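Local coordinates for flagellar assembly factor FliW (Geobacillus thermodenitrificans, PDB 5DMD), which probably acts as an anti-CsrA protein that relieves translational repression of targets such as flagellin, and takes part in assembly of the flagellum, at residues Ile4-Ile14 with Ile47-Gly57; Leu82-Tyr93 with Pro112-Lys123. The protein carries 1 engineered substitution. All coordinates share one frame; numbering follows the deposited sequence.

Contact 1: Ile4-Ile14 with Ile47-Gly57; sequences IATKYHGDIEI and ILQSVNTPALG
The Tyr8 ring has Lys7 CG over the centre of one face, while Ile47 CD1 comes to its CD2 obliquely, at 3.6 Å; water 2 lies in the ring plane at the edge, bonded to the hydroxyl. His9 meets the same isoleucine with its edge, CE1 being 3.7 Å from Ile47 CG1. Water 4 lies in the imidazole plane at ND1, and His9 NE2 bonds to Gln39 O. The third flat group, the amide of buried Gln49, is held by both ends. Its NE2 donates within the amide plane to Ser50 O and Pro54 O, which fixes the amide's rotation, and its OE1 accepts from Lys7 N at 3.0 Å. That bond is nearly straight (173°), although the N-H arrives from above the carbonyl plane. A bend at chi2 (69°) turns the amide across Thr6, whose CB sits 3.4 Å from Gln49 OE1. Thr6 OG1 in turn forms an ST motif, accepting from His9 N while donating to Gly10 O.

Ala5 CB touches Pro54 CG at 3.6 Å. The Ile4 and Val51 side chains cross at about a right angle, with Ile4 CG2 3.9 Å from Val51 CG1. The extended Lys7 chain runs past the type I turn Thr53-Leu56, its NZ reaching Ala55 O through water 3 and Gly57 O through water 2. With one direct hydrogen bond and no strand pairing, the N-terminal hairpin probably depends for its position on the Gln49 amide and on waters such as water 4, which joins Tyr8 N and His9 ND1 to Gln49 OE1.

Contact 2: Leu82-Tyr93 with Pro112-Lys123; sequences LQITGEQDVALY and PIVINVHKRLGK
Tyr93 and Ile113 pair through two backbone hydrogen bonds, as do Ala91 and Ile115, in the antiparallel ladder of the beta hairpin formed by strands 90-97 and 106-116. The ladder is packed closely on the face that carries Val90, Leu92 and Val114. There Val114 is the shared neighbour: its CG1 meets Leu82 CD1 at 3.7 Å and Val90 CG1 at 3.9 Å, while its CG2 lies 3.6 Å from Leu92 CD2, the two side chains running side by side. Leu82, just after helix 76-81, sends its other methyl, CD2, to 3.8 Å from Leu121 CB, so its two methyls reach both strands of the second hairpin, 113-116 with 121-123, in which Arg120 and Leu121 form a G1 bulge opposite Asn116. On the other face Tyr93 CE2 approaches Ile115 CD1, and Leu37 of strand 34-39 touches both side chains.

Beyond Asn116 the strands part and water enters. The Asn116 amide reaches out of the ladder because chi1 of -177° sets CG opposite the backbone N: ND2 donates to Leu82 O at 2.9 Å, in the carbonyl plane, and OD1 accepts from Lys119 N in an Asx motif. Replacing the amide by the methyl of an alanine is likely to leave Leu82 O without this donor and Lys119 N without its acceptor, weakening the tie between the 117-120 turn and the helix end. Water 6 links Asp89 O, Asn116 OD1 and the backbone N of His118, whereas Val117 N binds Asp89 O directly, at 3.2 Å. At the exposed end Lys119, its chain bent, brings NZ to 2.8 Å from Gln83 OE1, the donor tilted 31° from the carbonyl plane.

Both contacts reach the same antiparallel sheet, with centres about 21 Å apart, and follow one another along the chain. Both are partly buried, but contact 2 lies nearer the centre of the chain and joins true strand neighbours, so backbone ladder bonds and branched aliphatic side chains dominate, with polar and watery chemistry confined to one end. Contact 1 is more peripheral: the N-terminal segment lies against strand 45-50 without entering the large sheet, and the two segments are joined by a glutamine amide and several waters in place of a backbone ladder. Both nevertheless bury a side-chain amide that ties down main-chain groups. They touch directly where Leu48 CD2 packs 4.0 Å from Ile113 CD1.

Contact 1: Ile4-Ile14 with Ile47-Gly57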
loop_
_atom_site.group_PDB
_atom_site.type_symbol
_atom_site.label_atom_id
_atom_site.label_comp_id
_atom_site.label_asym_id
_atom_site.label_seq_id
_atom_site.Cartn_x
_atom_site.Cartn_y
_atom_site.Cartn_z
ATOM N N ILE A 4 -6.143 18.641 6.028
ATOM C CA ILE A 4 -6.767 17.408 6.498
ATOM C C ILE A 4 -6.197 17.055 7.862
ATOM O O ILE A 4 -5.107 17.505 8.228
ATOM C CB ILE A 4 -6.592 16.228 5.501
ATOM C CG1 ILE A 4 -5.115 15.849 5.306
ATOM C CG2 ILE A 4 -7.241 16.545 4.158
ATOM C CD1 ILE A 4 -4.886 14.527 4.537
ATOM N N ALA A 5 -6.935 16.263 8.627
ATOM C CA ALA A 5 -6.362 15.566 9.766
ATOM C C ALA A 5 -5.834 14.205 9.312
ATOM O O ALA A 5 -6.274 13.651 8.296
ATOM C CB ALA A 5 -7.387 15.406 10.893
ATOM N N THR A 6 -4.867 13.665 10.061
ATOM C CA THR A 6 -4.206 12.413 9.695
ATOM C C THR A 6 -4.034 11.521 10.916
ATOM O O THR A 6 -4.244 11.934 12.061
ATOM C CB THR A 6 -2.821 12.628 9.068
ATOM O OG1 THR A 6 -1.919 13.118 10.067
ATOM C CG2 THR A 6 -2.871 13.613 7.899
ATOM N N LYS A 7 -3.607 10.287 10.656
ATOM C CA LYS A 7 -3.397 9.330 11.736
ATOM C C LYS A 7 -2.082 9.571 12.461
ATOM O O LYS A 7 -2.028 9.473 13.693
ATOM C CB LYS A 7 -3.423 7.900 11.192
ATOM C CG LYS A 7 -3.334 6.847 12.292
ATOM C CD LYS A 7 -3.889 5.518 11.828
ATOM C CE LYS A 7 -3.512 4.418 12.810
ATOM N NZ LYS A 7 -4.054 3.106 12.369
ATOM N N TYR A 8 -1.013 9.873 11.721
ATOM C CA TYR A 8 0.332 9.915 12.274
ATOM C C TYR A 8 1.061 11.239 12.093
ATOM O O TYR A 8 2.150 11.393 12.660
ATOM C CB TYR A 8 1.207 8.825 11.636
ATOM C CG TYR A 8 0.758 7.409 11.869
ATOM C CD1 TYR A 8 0.847 6.825 13.125
ATOM C CD2 TYR A 8 0.269 6.646 10.824
ATOM C CE1 TYR A 8 0.454 5.513 13.331
ATOM C CE2 TYR A 8 -0.129 5.334 11.015
ATOM C CZ TYR A 8 -0.034 4.775 12.272
ATOM O OH TYR A 8 -0.429 3.470 12.465
ATOM N N HIS A 9 0.526 12.181 11.312
ATOM C CA HIS A 9 1.266 13.380 10.940
ATOM C C HIS A 9 0.668 14.666 11.489
ATOM O O HIS A 9 1.184 15.748 11.187
ATOM C CB HIS A 9 1.370 13.479 9.412
ATOM C CG HIS A 9 2.244 12.431 8.801
ATOM N ND1 HIS A 9 1.793 11.158 8.505
ATOM C CD2 HIS A 9 3.546 12.466 8.433
ATOM C CE1 HIS A 9 2.785 10.455 7.987
ATOM N NE2 HIS A 9 3.856 11.227 7.926
ATOM N N GLY A 10 -0.386 14.586 12.287
ATOM C CA GLY A 10 -1.107 15.781 12.686
ATOM C C GLY A 10 -1.855 16.399 11.513
ATOM O O GLY A 10 -2.028 15.793 10.456
ATOM N N ASP A 11 -2.314 17.630 11.721
ATOM C CA ASP A 11 -3.001 18.336 10.646
ATOM C C ASP A 11 -1.987 18.830 9.616
ATOM O O ASP A 11 -1.029 19.529 9.966
ATOM C CB ASP A 11 -3.765 19.542 11.191
ATOM C CG ASP A 11 -4.985 19.165 12.017
ATOM O OD1 ASP A 11 -5.249 17.973 12.248
ATOM O OD2 ASP A 11 -5.681 20.104 12.464
ATOM N N ILE A 12 -2.223 18.528 8.337
ATOM C CA ILE A 12 -1.295 18.924 7.286
ATOM C C ILE A 12 -2.039 19.605 6.143
ATOM O O ILE A 12 -3.256 19.465 5.980
ATOM C CB ILE A 12 -0.409 17.760 6.760
ATOM C CG1 ILE A 12 -1.225 16.742 5.958
ATOM C CG2 ILE A 12 0.306 17.035 7.907
ATOM C CD1 ILE A 12 -0.450 15.618 5.432
ATOM N N GLU A 13 -1.273 20.293 5.300
ATOM C CA GLU A 13 -1.798 20.925 4.102
ATOM C C GLU A 13 -1.454 20.037 2.916
ATOM O O GLU A 13 -0.302 19.612 2.766
ATOM C CB GLU A 13 -1.160 22.306 3.916
ATOM C CG GLU A 13 -1.519 23.006 2.616
ATOM C CD GLU A 13 -0.867 24.371 2.504
ATOM O OE1 GLU A 13 -0.608 24.986 3.559
ATOM O OE2 GLU A 13 -0.607 24.822 1.367
ATOM N N ILE A 14 -2.450 19.747 2.080
ATOM C CA ILE A 14 -2.226 18.907 0.913
ATOM C C ILE A 14 -2.665 19.661 -0.332
ATOM O O ILE A 14 -3.555 20.517 -0.294
ATOM C CB ILE A 14 -2.910 17.523 0.991
ATOM C CG1 ILE A 14 -4.425 17.666 1.111
ATOM C CG2 ILE A 14 -2.360 16.719 2.167
ATOM C CD1 ILE A 14 -5.178 16.412 0.719
ATOM N N ILE A 47 2.775 6.117 4.722
ATOM C CA ILE A 47 1.387 6.014 5.173
ATOM C C ILE A 47 0.462 6.262 3.990
ATOM O O ILE A 47 0.529 7.320 3.347
ATOM C CB ILE A 47 1.075 7.002 6.305
ATOM C CG1 ILE A 47 2.061 6.818 7.457
ATOM C CG2 ILE A 47 -0.359 6.784 6.789
ATOM C CD1 ILE A 47 2.079 5.400 8.005
ATOM N N LEU A 48 -0.415 5.299 3.712
ATOM C CA LEU A 48 -1.521 5.510 2.782
ATOM C C LEU A 48 -2.647 6.160 3.580
ATOM O O LEU A 48 -3.364 5.484 4.317
ATOM C CB LEU A 48 -1.947 4.173 2.177
ATOM C CG LEU A 48 -3.069 4.241 1.142
ATOM C CD1 LEU A 48 -2.600 4.989 -0.106
ATOM C CD2 LEU A 48 -3.548 2.831 0.807
ATOM N N GLN A 49 -2.804 7.479 3.437
ATOM C CA GLN A 49 -3.663 8.282 4.309
ATOM C C GLN A 49 -4.906 8.743 3.559
ATOM O O GLN A 49 -4.799 9.440 2.546
ATOM C CB GLN A 49 -2.893 9.507 4.806
ATOM C CG GLN A 49 -3.725 10.483 5.624
ATOM C CD GLN A 49 -4.134 9.913 6.967
ATOM O OE1 GLN A 49 -3.292 9.546 7.787
ATOM N NE2 GLN A 49 -5.443 9.802 7.181
ATOM N N SER A 50 -6.081 8.380 4.065
ATOM C CA SER A 50 -7.317 8.896 3.498
ATOM C C SER A 50 -7.398 10.408 3.685
ATOM O O SER A 50 -7.104 10.938 4.759
ATOM C CB SER A 50 -8.517 8.255 4.194
ATOM O OG SER A 50 -9.702 8.942 3.829
ATOM N N VAL A 51 -7.827 11.107 2.628
ATOM C CA VAL A 51 -8.062 12.551 2.672
ATOM C C VAL A 51 -9.368 12.908 3.360
ATOM O O VAL A 51 -9.560 14.064 3.757
ATOM C CB VAL A 51 -8.003 13.026 1.207
ATOM C CG1 VAL A 51 -8.429 14.480 1.049
ATOM C CG2 VAL A 51 -6.625 12.822 0.651
ATOM N N ASN A 52 -10.262 11.937 3.551
ATOM C CA ASN A 52 -11.561 12.200 4.147
ATOM C C ASN A 52 -11.729 11.630 5.546
ATOM O O ASN A 52 -12.555 12.145 6.305
ATOM C CB ASN A 52 -12.671 11.634 3.251
ATOM C CG ASN A 52 -12.707 12.304 1.907
ATOM O OD1 ASN A 52 -13.070 13.475 1.806
ATOM N ND2 ASN A 52 -12.316 11.577 0.864
ATOM N N THR A 53 -10.976 10.593 5.906
ATOM C CA THR A 53 -11.151 9.881 7.170
ATOM C C THR A 53 -9.803 9.786 7.879
ATOM O O THR A 53 -8.974 8.930 7.525
ATOM C CB THR A 53 -11.706 8.483 6.915
ATOM O OG1 THR A 53 -12.911 8.583 6.153
ATOM C CG2 THR A 53 -12.019 7.789 8.234
ATOM N N PRO A 54 -9.550 10.637 8.881
ATOM C CA PRO A 54 -8.211 10.664 9.497
ATOM C C PRO A 54 -7.718 9.321 10.013
ATOM O O PRO A 54 -6.527 9.013 9.879
ATOM C CB PRO A 54 -8.372 11.693 10.632
ATOM C CG PRO A 54 -9.448 12.613 10.145
ATOM C CD PRO A 54 -10.398 11.751 9.342
ATOM N N ALA A 55 -8.593 8.504 10.603
ATOM C CA ALA A 55 -8.134 7.255 11.202
ATOM C C ALA A 55 -7.746 6.212 10.162
ATOM O O ALA A 55 -7.090 5.221 10.510
ATOM C CB ALA A 55 -9.198 6.693 12.149
ATOM N N LEU A 56 -8.134 6.404 8.902
ATOM C CA LEU A 56 -7.841 5.429 7.856
ATOM C C LEU A 56 -6.459 5.749 7.296
ATOM O O LEU A 56 -6.319 6.458 6.297
ATOM C CB LEU A 56 -8.906 5.475 6.768
ATOM C CG LEU A 56 -9.073 4.171 5.984
ATOM C CD1 LEU A 56 -9.152 2.993 6.947
ATOM C CD2 LEU A 56 -10.290 4.216 5.078
ATOM N N GLY A 57 -5.426 5.230 7.954
ATOM C CA GLY A 57 -4.061 5.401 7.501
ATOM C C GLY A 57 -3.259 4.122 7.631
ATOM O O GLY A 57 -2.915 3.707 8.742
HETATM O O HOH W 1 -8.134 12.741 6.770
HETATM O O HOH W 2 -1.798 2.191 10.634
HETATM O O HOH W 3 -6.650 3.764 12.827
HETATM O O HOH W 4 -0.703 9.772 8.888
#

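Contact 2: Leu82-Tyr93 with Pro112-Lys123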
loop_
_atom_site.group_PDB
_atom_site.type_symbol
_atom_site.label_atom_id
_atom_site.label_comp_id
_atom_site.label_asym_id
_atom_site.label_seq_id
_atom_site.Cartn_x
_atom_site.Cartn_y
_atom_site.Cartn_z
ATOM N N LEU A 82 -5.816 1.165 -14.503
ATOM C CA LEU A 82 -4.757 2.044 -14.042
ATOM C C LEU A 82 -3.930 2.625 -15.180
ATOM O O LEU A 82 -2.942 3.321 -14.914
ATOM C CB LEU A 82 -3.845 1.279 -13.092
ATOM C CG LEU A 82 -4.507 0.845 -11.796
ATOM C CD1 LEU A 82 -3.509 0.132 -10.942
ATOM C CD2 LEU A 82 -5.093 2.027 -11.024
ATOM N N GLN A 83 -4.306 2.342 -16.429
ATOM C CA GLN A 83 -3.618 2.872 -17.616
ATOM C C GLN A 83 -2.124 2.551 -17.617
ATOM O O GLN A 83 -1.288 3.398 -17.934
ATOM C CB GLN A 83 -3.889 4.367 -17.813
ATOM C CG GLN A 83 -5.377 4.692 -17.851
ATOM C CD GLN A 83 -5.670 6.077 -18.389
ATOM O OE1 GLN A 83 -4.894 7.010 -18.189
ATOM N NE2 GLN A 83 -6.799 6.217 -19.076
ATOM N N ILE A 84 -1.786 1.311 -17.280
ATOM C CA ILE A 84 -0.396 0.882 -17.154
ATOM C C ILE A 84 0.072 0.339 -18.498
ATOM O O ILE A 84 -0.537 -0.586 -19.049
ATOM C CB ILE A 84 -0.243 -0.175 -16.049
ATOM C CG1 ILE A 84 -0.503 0.440 -14.671
ATOM C CG2 ILE A 84 1.144 -0.801 -16.088
ATOM C CD1 ILE A 84 -0.822 -0.576 -13.599
ATOM N N THR A 85 1.159 0.912 -19.027
ATOM C CA THR A 85 1.756 0.449 -20.278
ATOM C C THR A 85 2.982 -0.424 -20.058
ATOM O O THR A 85 3.351 -1.193 -20.953
ATOM C CB THR A 85 2.187 1.646 -21.140
ATOM O OG1 THR A 85 3.286 2.321 -20.514
ATOM C CG2 THR A 85 1.038 2.631 -21.289
ATOM N N GLY A 86 3.617 -0.316 -18.899
ATOM C CA GLY A 86 4.834 -1.047 -18.602
ATOM C C GLY A 86 5.192 -0.808 -17.155
ATOM O O GLY A 86 4.573 0.009 -16.467
ATOM N N GLU A 87 6.206 -1.533 -16.689
ATOM C CA GLU A 87 6.524 -1.447 -15.269
ATOM C C GLU A 87 7.057 -0.074 -14.866
ATOM O O GLU A 87 6.974 0.279 -13.687
ATOM C CB GLU A 87 7.443 -2.590 -14.831
ATOM C CG GLU A 87 6.690 -3.909 -14.585
ATOM C CD GLU A 87 5.522 -3.768 -13.612
ATOM O OE1 GLU A 87 5.753 -3.342 -12.458
ATOM O OE2 GLU A 87 4.373 -4.086 -13.999
ATOM N N GLN A 88 7.556 0.726 -15.816
ATOM C CA GLN A 88 8.039 2.060 -15.473
ATOM C C GLN A 88 6.922 2.975 -14.987
ATOM O O GLN A 88 7.204 4.016 -14.382
ATOM C CB GLN A 88 8.760 2.697 -16.672
ATOM C CG GLN A 88 10.088 2.029 -17.023
ATOM C CD GLN A 88 11.174 2.263 -15.985
ATOM O OE1 GLN A 88 11.086 3.175 -15.162
ATOM N NE2 GLN A 88 12.209 1.429 -16.018
ATOM N N ASP A 89 5.666 2.611 -15.225
ATOM C CA ASP A 89 4.538 3.437 -14.819
ATOM C C ASP A 89 4.139 3.221 -13.367
ATOM O O ASP A 89 3.390 4.045 -12.831
ATOM C CB ASP A 89 3.308 3.123 -15.684
ATOM C CG ASP A 89 3.531 3.402 -17.160
ATOM O OD1 ASP A 89 4.520 4.072 -17.495
ATOM O OD2 ASP A 89 2.715 2.926 -17.988
ATOM N N VAL A 90 4.639 2.165 -12.714
ATOM C CA VAL A 90 4.004 1.576 -11.537
ATOM C C VAL A 90 4.884 1.744 -10.310
ATOM O O VAL A 90 6.097 1.517 -10.365
ATOM C CB VAL A 90 3.739 0.079 -11.784
ATOM C CG1 VAL A 90 3.197 -0.589 -10.533
ATOM C CG2 VAL A 90 2.772 -0.087 -12.938
ATOM N N ALA A 91 4.261 2.119 -9.197
ATOM C CA ALA A 91 4.840 1.933 -7.875
ATOM C C ALA A 91 4.019 0.892 -7.129
ATOM O O ALA A 91 2.785 0.930 -7.157
ATOM C CB ALA A 91 4.826 3.235 -7.081
ATOM N N LEU A 92 4.705 -0.049 -6.483
ATOM C CA LEU A 92 4.071 -1.131 -5.751
ATOM C C LEU A 92 4.351 -0.986 -4.260
ATOM O O LEU A 92 5.464 -0.630 -3.853
ATOM C CB LEU A 92 4.622 -2.490 -6.191
ATOM C CG LEU A 92 4.278 -3.077 -7.559
ATOM C CD1 LEU A 92 4.964 -4.433 -7.712
ATOM C CD2 LEU A 92 2.778 -3.199 -7.770
ATOM N N TYR A 93 3.350 -1.306 -3.449
ATOM C CA TYR A 93 3.474 -1.278 -1.997
ATOM C C TYR A 93 2.703 -2.458 -1.449
ATOM O O TYR A 93 1.754 -2.937 -2.076
ATOM C CB TYR A 93 2.863 -0.002 -1.386
ATOM C CG TYR A 93 3.483 1.269 -1.932
ATOM C CD1 TYR A 93 4.681 1.749 -1.428
ATOM C CD2 TYR A 93 2.877 1.970 -2.963
ATOM C CE1 TYR A 93 5.261 2.895 -1.939
ATOM C CE2 TYR A 93 3.450 3.121 -3.480
ATOM C CZ TYR A 93 4.633 3.579 -2.964
ATOM O OH TYR A 93 5.191 4.731 -3.483
ATOM N N PRO A 112 -1.378 -6.381 -2.909
ATOM C CA PRO A 112 -0.574 -5.161 -3.027
ATOM C C PRO A 112 -1.384 -3.940 -3.444
ATOM O O PRO A 112 -2.428 -4.035 -4.107
ATOM C CB PRO A 112 0.457 -5.522 -4.108
ATOM C CG PRO A 112 -0.256 -6.500 -4.963
ATOM C CD PRO A 112 -1.097 -7.328 -4.006
ATOM N N ILE A 113 -0.873 -2.779 -3.037
ATOM C CA ILE A 113 -1.319 -1.478 -3.539
ATOM C C ILE A 113 -0.519 -1.162 -4.799
ATOM O O ILE A 113 0.719 -1.154 -4.771
ATOM C CB ILE A 113 -1.103 -0.386 -2.477
ATOM C CG1 ILE A 113 -1.916 -0.667 -1.201
ATOM C CG2 ILE A 113 -1.427 1.001 -3.051
ATOM C CD1 ILE A 113 -3.414 -0.485 -1.381
ATOM N N VAL A 114 -1.216 -0.861 -5.890
ATOM C CA VAL A 114 -0.605 -0.636 -7.194
ATOM C C VAL A 114 -0.992 0.762 -7.637
ATOM O O VAL A 114 -2.184 1.076 -7.716
ATOM C CB VAL A 114 -1.099 -1.668 -8.220
ATOM C CG1 VAL A 114 -0.458 -1.416 -9.576
ATOM C CG2 VAL A 114 -0.837 -3.087 -7.714
ATOM N N ILE A 115 0.002 1.598 -7.945
ATOM C CA ILE A 115 -0.246 2.989 -8.301
ATOM C C ILE A 115 0.423 3.309 -9.629
ATOM O O ILE A 115 1.619 3.049 -9.804
ATOM C CB ILE A 115 0.251 3.939 -7.195
ATOM C CG1 ILE A 115 -0.576 3.720 -5.925
ATOM C CG2 ILE A 115 0.195 5.397 -7.661
ATOM C CD1 ILE A 115 -0.082 4.487 -4.715
ATOM N N ASN A 116 -0.345 3.874 -10.563
ATOM C CA ASN A 116 0.238 4.555 -11.711
ATOM C C ASN A 116 0.609 5.949 -11.229
ATOM O O ASN A 116 -0.265 6.795 -11.015
ATOM C CB ASN A 116 -0.733 4.614 -12.891
ATOM C CG ASN A 116 -0.108 5.265 -14.127
ATOM O OD1 ASN A 116 0.721 6.170 -14.016
ATOM N ND2 ASN A 116 -0.518 4.816 -15.307
ATOM N N VAL A 117 1.909 6.175 -11.037
ATOM C CA VAL A 117 2.360 7.379 -10.341
ATOM C C VAL A 117 1.979 8.634 -11.116
ATOM O O VAL A 117 1.396 9.569 -10.559
ATOM C CB VAL A 117 3.874 7.314 -10.072
ATOM C CG1 VAL A 117 4.317 8.545 -9.311
ATOM C CG2 VAL A 117 4.216 6.063 -9.283
ATOM N N HIS A 118 2.323 8.692 -12.408
ATOM C CA HIS A 118 2.130 9.945 -13.137
ATOM C C HIS A 118 0.669 10.219 -13.467
ATOM O O HIS A 118 0.305 11.384 -13.672
ATOM C CB HIS A 118 3.054 10.057 -14.361
ATOM C CG HIS A 118 2.560 9.339 -15.581
ATOM N ND1 HIS A 118 2.747 7.985 -15.778
ATOM C CD2 HIS A 118 1.932 9.797 -16.692
ATOM C CE1 HIS A 118 2.225 7.636 -16.942
ATOM N NE2 HIS A 118 1.725 8.716 -17.516
ATOM N N LYS A 119 -0.178 9.189 -13.480
ATOM C CA LYS A 119 -1.608 9.361 -13.688
ATOM C C LYS A 119 -2.370 9.516 -12.377
ATOM O O LYS A 119 -3.572 9.806 -12.406
ATOM C CB LYS A 119 -2.174 8.163 -14.458
ATOM C CG LYS A 119 -1.702 8.105 -15.914
ATOM C CD LYS A 119 -1.976 9.417 -16.649
ATOM C CE LYS A 119 -2.461 9.204 -18.083
ATOM N NZ LYS A 119 -2.246 7.811 -18.567
ATOM N N ARG A 120 -1.702 9.310 -11.240
ATOM C CA ARG A 120 -2.324 9.465 -9.923
ATOM C C ARG A 120 -3.531 8.544 -9.740
ATOM O O ARG A 120 -4.577 8.960 -9.230
ATOM C CB ARG A 120 -2.700 10.926 -9.643
ATOM C CG ARG A 120 -1.539 11.899 -9.613
ATOM C CD ARG A 120 -0.461 11.495 -8.630
ATOM N NE ARG A 120 0.240 12.671 -8.130
ATOM C CZ ARG A 120 1.489 12.990 -8.443
ATOM N NH1 ARG A 120 2.218 12.231 -9.245
ATOM N NH2 ARG A 120 2.020 14.104 -7.941
ATOM N N LEU A 121 -3.397 7.288 -10.168
ATOM C CA LEU A 121 -4.463 6.302 -10.053
ATOM C C LEU A 121 -3.984 5.098 -9.251
ATOM O O LEU A 121 -2.881 4.593 -9.477
ATOM C CB LEU A 121 -4.871 5.804 -11.440
ATOM C CG LEU A 121 -5.412 6.829 -12.433
ATOM C CD1 LEU A 121 -5.494 6.208 -13.835
ATOM C CD2 LEU A 121 -6.774 7.347 -11.995
ATOM N N GLY A 122 -4.838 4.597 -8.354
ATOM C CA GLY A 122 -4.457 3.501 -7.481
ATOM C C GLY A 122 -5.527 2.428 -7.395
ATOM O O GLY A 122 -6.708 2.676 -7.634
ATOM N N LYS A 123 -5.083 1.224 -7.039
ATOM C CA LYS A 123 -5.979 0.104 -6.792
ATOM C C LYS A 123 -5.311 -0.822 -5.791
ATOM O O LYS A 123 -4.091 -0.999 -5.830
ATOM C CB LYS A 123 -6.250 -0.673 -8.091
ATOM C CG LYS A 123 -7.184 -1.882 -7.944
ATOM C CD LYS A 123 -7.491 -2.511 -9.301
ATOM C CE LYS A 123 -8.435 -3.696 -9.145
ATOM N NZ LYS A 123 -8.672 -4.389 -10.448
HETATM O O HOH W 5 -0.467 5.748 -18.395
HETATM O O HOH W 6 3.764 6.581 -13.692
#